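Local atomic coordinates of TRAP-type transporter, periplasmic component (Cupriavidus necator, PDB entry 4P8B), a protein that binds (S)-2-acetolactate as the periplasmic solute-binding component of a TRAP transporter, probably handing this small hydroxy-keto acid on to the membrane part of the system. Residues A[118-123]-A[278-283]; A[124-129]-A[333-338]. One frame throughout, in Å; residues are numbered along the deposited sequence.

Overall arrangement
Helix 120-127 is common to both contacts: its first turn enters interaction 1 and its last turn interaction 2, and the two centres lie about 15 Å apart. On one flank it faces the end of helix 258-279 and the residues that follow; elsewhere it meets helix 329-340, close to the C-terminus. The segments alternate along the chain, 118-123, 124-129, 278-283, then 333-338, so that this short helix gathers two distant later parts of the solute-binding fold. A salt bridge from Arg-280 NH2 to Asp-124 OD1, 2.9 Å long, ties the contacts together. Interaction 1 is the one nearer the acetolactate pocket, whereas interaction 2 lies away from it.

Interaction 1. Residues A[118-123]-A[278-283]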
loop_
_atom_site.group_PDB
_atom_site.type_symbol
_atom_site.label_atom_id
_atom_site.label_comp_id
_atom_site.label_asym_id
_atom_site.label_seq_id
_atom_site.Cartn_x
_atom_site.Cartn_y
_atom_site.Cartn_z
ATOM N N PRO A 118 -2.853 -4.296 -14.640
ATOM C CA PRO A 118 -2.109 -3.496 -15.633
ATOM C C PRO A 118 -2.167 -1.984 -15.435
ATOM O O PRO A 118 -1.285 -1.277 -15.927
ATOM C CB PRO A 118 -2.793 -3.835 -16.960
ATOM C CG PRO A 118 -3.432 -5.144 -16.747
ATOM C CD PRO A 118 -3.833 -5.190 -15.280
ATOM N N ASP A 119 -3.176 -1.480 -14.743
ATOM C CA ASP A 119 -3.403 -0.044 -14.703
ATOM C C ASP A 119 -4.371 0.316 -13.564
ATOM O O ASP A 119 -4.821 -0.554 -12.810
ATOM C CB ASP A 119 -3.919 0.450 -16.069
ATOM C CG ASP A 119 -5.128 -0.327 -16.570
ATOM O OD1 ASP A 119 -5.963 -0.777 -15.757
ATOM O OD2 ASP A 119 -5.287 -0.451 -17.801
ATOM N N TYR A 120 -4.670 1.605 -13.412
ATOM C CA TYR A 120 -5.546 2.070 -12.342
ATOM C C TYR A 120 -6.962 1.536 -12.508
ATOM O O TYR A 120 -7.633 1.257 -11.519
ATOM C CB TYR A 120 -5.540 3.607 -12.258
ATOM C CG TYR A 120 -4.172 4.123 -11.866
ATOM C CD1 TYR A 120 -3.724 4.049 -10.554
ATOM C CD2 TYR A 120 -3.301 4.613 -12.825
ATOM C CE1 TYR A 120 -2.472 4.477 -10.212
ATOM C CE2 TYR A 120 -2.022 5.050 -12.490
ATOM C CZ TYR A 120 -1.614 4.977 -11.178
ATOM O OH TYR A 120 -0.335 5.403 -10.847
ATOM N N LYS A 121 -7.418 1.387 -13.746
ATOM C CA LYS A 121 -8.752 0.855 -14.006
ATOM C C LYS A 121 -8.846 -0.557 -13.425
ATOM O O LYS A 121 -9.899 -0.962 -12.928
ATOM C CB LYS A 121 -9.046 0.860 -15.504
ATOM C CG LYS A 121 -10.527 0.861 -15.837
ATOM C CD LYS A 121 -10.771 1.257 -17.302
ATOM C CE LYS A 121 -12.250 1.353 -17.614
ATOM N NZ LYS A 121 -12.495 1.685 -19.049
ATOM N N ALA A 122 -7.751 -1.297 -13.461
ATOM C CA ALA A 122 -7.722 -2.659 -12.942
ATOM C C ALA A 122 -7.800 -2.663 -11.430
ATOM O O ALA A 122 -8.526 -3.468 -10.852
ATOM C CB ALA A 122 -6.473 -3.384 -13.426
ATOM N N LEU A 123 -7.054 -1.787 -10.774
ATOM C CA LEU A 123 -7.124 -1.705 -9.335
ATOM C C LEU A 123 -8.536 -1.320 -8.895
ATOM O O LEU A 123 -9.104 -1.915 -7.963
ATOM C CB LEU A 123 -6.078 -0.687 -8.841
ATOM C CG LEU A 123 -6.035 -0.324 -7.358
ATOM C CD1 LEU A 123 -5.939 -1.547 -6.495
ATOM C CD2 LEU A 123 -4.885 0.629 -7.050
ATOM N N LEU A 278 -5.220 12.444 -4.411
ATOM C CA LEU A 278 -3.882 12.882 -4.028
ATOM C C LEU A 278 -2.832 11.860 -4.458
ATOM O O LEU A 278 -1.758 12.225 -4.959
ATOM C CB LEU A 278 -3.772 13.115 -2.521
ATOM C CG LEU A 278 -4.575 14.262 -1.914
ATOM C CD1 LEU A 278 -4.508 14.221 -0.388
ATOM C CD2 LEU A 278 -4.078 15.607 -2.410
ATOM N N ALA A 279 -3.118 10.577 -4.292
ATOM C CA ALA A 279 -2.169 9.520 -4.575
ATOM C C ALA A 279 -1.955 9.333 -6.063
ATOM O O ALA A 279 -0.943 8.763 -6.451
ATOM C CB ALA A 279 -2.642 8.190 -3.946
ATOM N N ARG A 280 -2.866 9.848 -6.882
ATOM C CA ARG A 280 -2.745 9.658 -8.333
ATOM C C ARG A 280 -2.300 10.918 -9.059
ATOM O O ARG A 280 -2.255 10.930 -10.289
ATOM C CB ARG A 280 -4.059 9.147 -8.920
ATOM C CG ARG A 280 -4.371 7.742 -8.474
ATOM C CD ARG A 280 -5.577 7.183 -9.173
ATOM N NE ARG A 280 -5.858 5.844 -8.667
ATOM C CZ ARG A 280 -6.913 5.109 -8.988
ATOM N NH1 ARG A 280 -7.808 5.542 -9.863
ATOM N NH2 ARG A 280 -7.049 3.915 -8.440
ATOM N N LYS A 281 -1.980 11.969 -8.309
ATOM C CA LYS A 281 -1.619 13.244 -8.922
ATOM C C LYS A 281 -0.430 13.064 -9.884
ATOM O O LYS A 281 0.610 12.535 -9.510
ATOM C CB LYS A 281 -1.289 14.275 -7.841
ATOM C CG LYS A 281 -0.961 15.650 -8.391
ATOM C CD LYS A 281 -0.591 16.631 -7.281
ATOM C CE LYS A 281 -0.563 18.050 -7.804
ATOM N NZ LYS A 281 0.103 18.105 -9.129
ATOM N N GLY A 282 -0.612 13.471 -11.140
ATOM C CA GLY A 282 0.441 13.371 -12.140
ATOM C C GLY A 282 0.814 11.961 -12.561
ATOM O O GLY A 282 1.858 11.782 -13.203
ATOM N N LEU A 283 -0.029 10.970 -12.267
ATOM C CA LEU A 283 0.303 9.554 -12.515
ATOM C C LEU A 283 -0.666 8.793 -13.402
ATOM O O LEU A 283 -0.242 7.989 -14.213
ATOM C CB LEU A 283 0.387 8.783 -11.198
ATOM C CG LEU A 283 1.546 9.208 -10.329
ATOM C CD1 LEU A 283 1.362 8.668 -8.921
ATOM C CD2 LEU A 283 2.866 8.721 -10.930
#
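Tyr-120 and Arg-280 mark the closest backbone approach, their CA atoms 9.0 Å apart, so long side chains must bridge the start of helix 120-127 and the chain around the C-terminal end of helix 258-279. In this family 7 solute-binding protein, of the periplasmic binding protein fold, the contact joins elements more than 150 residues apart. Arg-280 reaches across with its chain extended from CG to NE, while the Tyr-120 ring runs past it in the opposite direction. The contact is lopsided: Tyr-120 CD1 sits 3.3 Å above one face of the guanidinium, displaced toward its rim, and the two planes are 47° apart, which is far from a parallel stack. Arg-280 NE is the nearest guanidinium atom, 3.4 Å from Tyr-120 CD1. With chi1 at -65°, CG of the tyrosine lies beside its own backbone N, and the ring is carried toward Arg-280 and Leu-283. Leu-123 CD2 lies obliquely to the guanidinium, a loose van der Waals approach of 4.2 Å to Arg-280 NH2.

No hydrogen bond crosses between the segments. The Asp-124 carboxylate instead faces both NH1 and NH2 of Arg-280, and Glu-151, on strand 144-154, forms a salt bridge with NH2; together they probably help to hold the guanidinium where the ring can lie against it. Phe-154 packs edge-to-face with Tyr-120. The helix start is itself secured by Asp-119, the N-cap residue, whose OD1 accepts from Ala-122 N at 3.0 Å. At the far end of the ring, Tyr-120 OH rests 3.5 Å from Leu-283 CB.

Interaction 2. Residues A[124-129]-A[333-338]; sequences DALTQG and TKAEGA
Leu-126 meets Ala-335 through a single methyl group: CD2 lies 3.6 Å from both CA and CB of the alanine, and so bears on the helix backbone as well as on the side chain. The leucine does not start out aimed at its partner. With chi1 at -56° its CG lies beside the backbone N; chi2 of -171° sends CD1 out anti to CA and leaves CD2, the other branch, facing Ala-335. The same CD2 also approaches Ala-338 CB, at 4.2 Å, and therefore spans two alanines one helical turn apart.

This is close helix-helix packing, consistent with the small residues at the interface: the end of helix 120-127 comes so near helix 329-340 that the CA atoms of Ala-125 and Ala-338 are 5.9 Å apart. Those two alanines point toward each other, with Ala-125 CB 4.4 Å from Ala-338 CB. Each methyl also meets the other residue's carbonyl oxygen, with Ala-125 CB 3.8 Å from Ala-338 O. The side chains that meet are all apolar, and no hydrogen bond links the segments. Val-131 of helix 130-141 packs on Ala-335, while Leu-126 also touches Leu-110, Phe-111, Leu-116 and Met-117.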
loop_
_atom_site.group_PDB
_atom_site.type_symbol
_atom_site.label_atom_id
_atom_site.label_comp_id
_atom_site.label_asym_id
_atom_site.label_seq_id
_atom_site.Cartn_x
_atom_site.Cartn_y
_atom_site.Cartn_z
ATOM N N ASP A 124 -9.118 -0.328 -9.564
ATOM C CA ASP A 124 -10.460 0.122 -9.215
ATOM C C ASP A 124 -11.478 -0.987 -9.440
ATOM O O ASP A 124 -12.457 -1.085 -8.708
ATOM C CB ASP A 124 -10.840 1.377 -10.014
ATOM C CG ASP A 124 -10.093 2.621 -9.545
ATOM O OD1 ASP A 124 -9.621 2.642 -8.389
ATOM O OD2 ASP A 124 -10.028 3.587 -10.330
ATOM N N ALA A 125 -11.272 -1.820 -10.462
ATOM C CA ALA A 125 -12.190 -2.931 -10.718
ATOM C C ALA A 125 -12.205 -3.906 -9.553
ATOM O O ALA A 125 -13.215 -4.558 -9.318
ATOM C CB ALA A 125 -11.836 -3.639 -12.006
ATOM N N LEU A 126 -11.104 -4.004 -8.838
ATOM C CA LEU A 126 -11.038 -4.863 -7.661
ATOM C C LEU A 126 -11.672 -4.185 -6.458
ATOM O O LEU A 126 -12.600 -4.727 -5.850
ATOM C CB LEU A 126 -9.605 -5.290 -7.368
ATOM C CG LEU A 126 -8.879 -5.981 -8.519
ATOM C CD1 LEU A 126 -7.569 -6.537 -8.018
ATOM C CD2 LEU A 126 -9.732 -7.060 -9.122
ATOM N N THR A 127 -11.195 -2.999 -6.112
ATOM C CA THR A 127 -11.648 -2.386 -4.872
ATOM C C THR A 127 -13.127 -2.017 -4.935
ATOM O O THR A 127 -13.829 -2.068 -3.915
ATOM C CB THR A 127 -10.858 -1.123 -4.555
ATOM O OG1 THR A 127 -11.036 -0.204 -5.637
ATOM C CG2 THR A 127 -9.362 -1.424 -4.344
ATOM N N GLN A 128 -13.629 -1.677 -6.126
ATOM C CA GLN A 128 -15.003 -1.211 -6.263
ATOM C C GLN A 128 -15.945 -2.344 -6.652
ATOM O O GLN A 128 -17.132 -2.114 -6.803
ATOM C CB GLN A 128 -15.087 -0.076 -7.292
ATOM C CG GLN A 128 -14.208 1.097 -6.908
ATOM C CD GLN A 128 -14.012 2.114 -8.009
ATOM O OE1 GLN A 128 -14.462 1.930 -9.138
ATOM N NE2 GLN A 128 -13.295 3.192 -7.687
ATOM N N GLY A 129 -15.425 -3.566 -6.790
ATOM C CA GLY A 129 -16.208 -4.696 -7.257
ATOM C C GLY A 129 -16.333 -5.839 -6.258
ATOM O O GLY A 129 -16.151 -5.650 -5.052
ATOM N N THR A 333 -9.279 -15.684 -9.148
ATOM C CA THR A 333 -9.897 -15.844 -10.436
ATOM C C THR A 333 -10.963 -14.764 -10.669
ATOM O O THR A 333 -11.068 -14.202 -11.761
ATOM C CB THR A 333 -10.492 -17.225 -10.537
ATOM O OG1 THR A 333 -9.442 -18.202 -10.498
ATOM C CG2 THR A 333 -11.264 -17.374 -11.820
ATOM N N LYS A 334 -11.738 -14.443 -9.632
ATOM C CA LYS A 334 -12.686 -13.332 -9.732
ATOM C C LYS A 334 -11.969 -12.015 -10.054
ATOM O O LYS A 334 -12.472 -11.207 -10.841
ATOM C CB LYS A 334 -13.496 -13.197 -8.436
ATOM C CG LYS A 334 -14.542 -14.278 -8.287
ATOM C CD LYS A 334 -15.142 -14.294 -6.901
ATOM C CE LYS A 334 -16.166 -15.423 -6.763
ATOM N NZ LYS A 334 -16.797 -15.422 -5.404
ATOM N N ALA A 335 -10.795 -11.801 -9.462
ATOM C CA ALA A 335 -10.012 -10.594 -9.727
ATOM C C ALA A 335 -9.558 -10.569 -11.183
ATOM O O ALA A 335 -9.677 -9.537 -11.864
ATOM C CB ALA A 335 -8.828 -10.528 -8.793
ATOM N N GLU A 336 -9.043 -11.696 -11.661
ATOM C CA GLU A 336 -8.598 -11.803 -13.055
ATOM C C GLU A 336 -9.723 -11.441 -14.001
ATOM O O GLU A 336 -9.531 -10.736 -14.987
ATOM C CB GLU A 336 -8.063 -13.206 -13.343
ATOM C CG GLU A 336 -6.776 -13.539 -12.599
ATOM C CD GLU A 336 -6.431 -15.015 -12.588
ATOM O OE1 GLU A 336 -7.258 -15.839 -13.044
ATOM O OE2 GLU A 336 -5.325 -15.371 -12.131
ATOM N N GLY A 337 -10.914 -11.953 -13.718
ATOM C CA GLY A 337 -12.055 -11.673 -14.569
ATOM C C GLY A 337 -12.527 -10.236 -14.534
ATOM O O GLY A 337 -12.866 -9.662 -15.561
ATOM N N ALA A 338 -12.559 -9.655 -13.346
ATOM C CA ALA A 338 -12.931 -8.250 -13.209
ATOM C C ALA A 338 -11.979 -7.345 -13.982
ATOM O O ALA A 338 -12.401 -6.377 -14.625
ATOM C CB ALA A 338 -12.952 -7.861 -11.735
#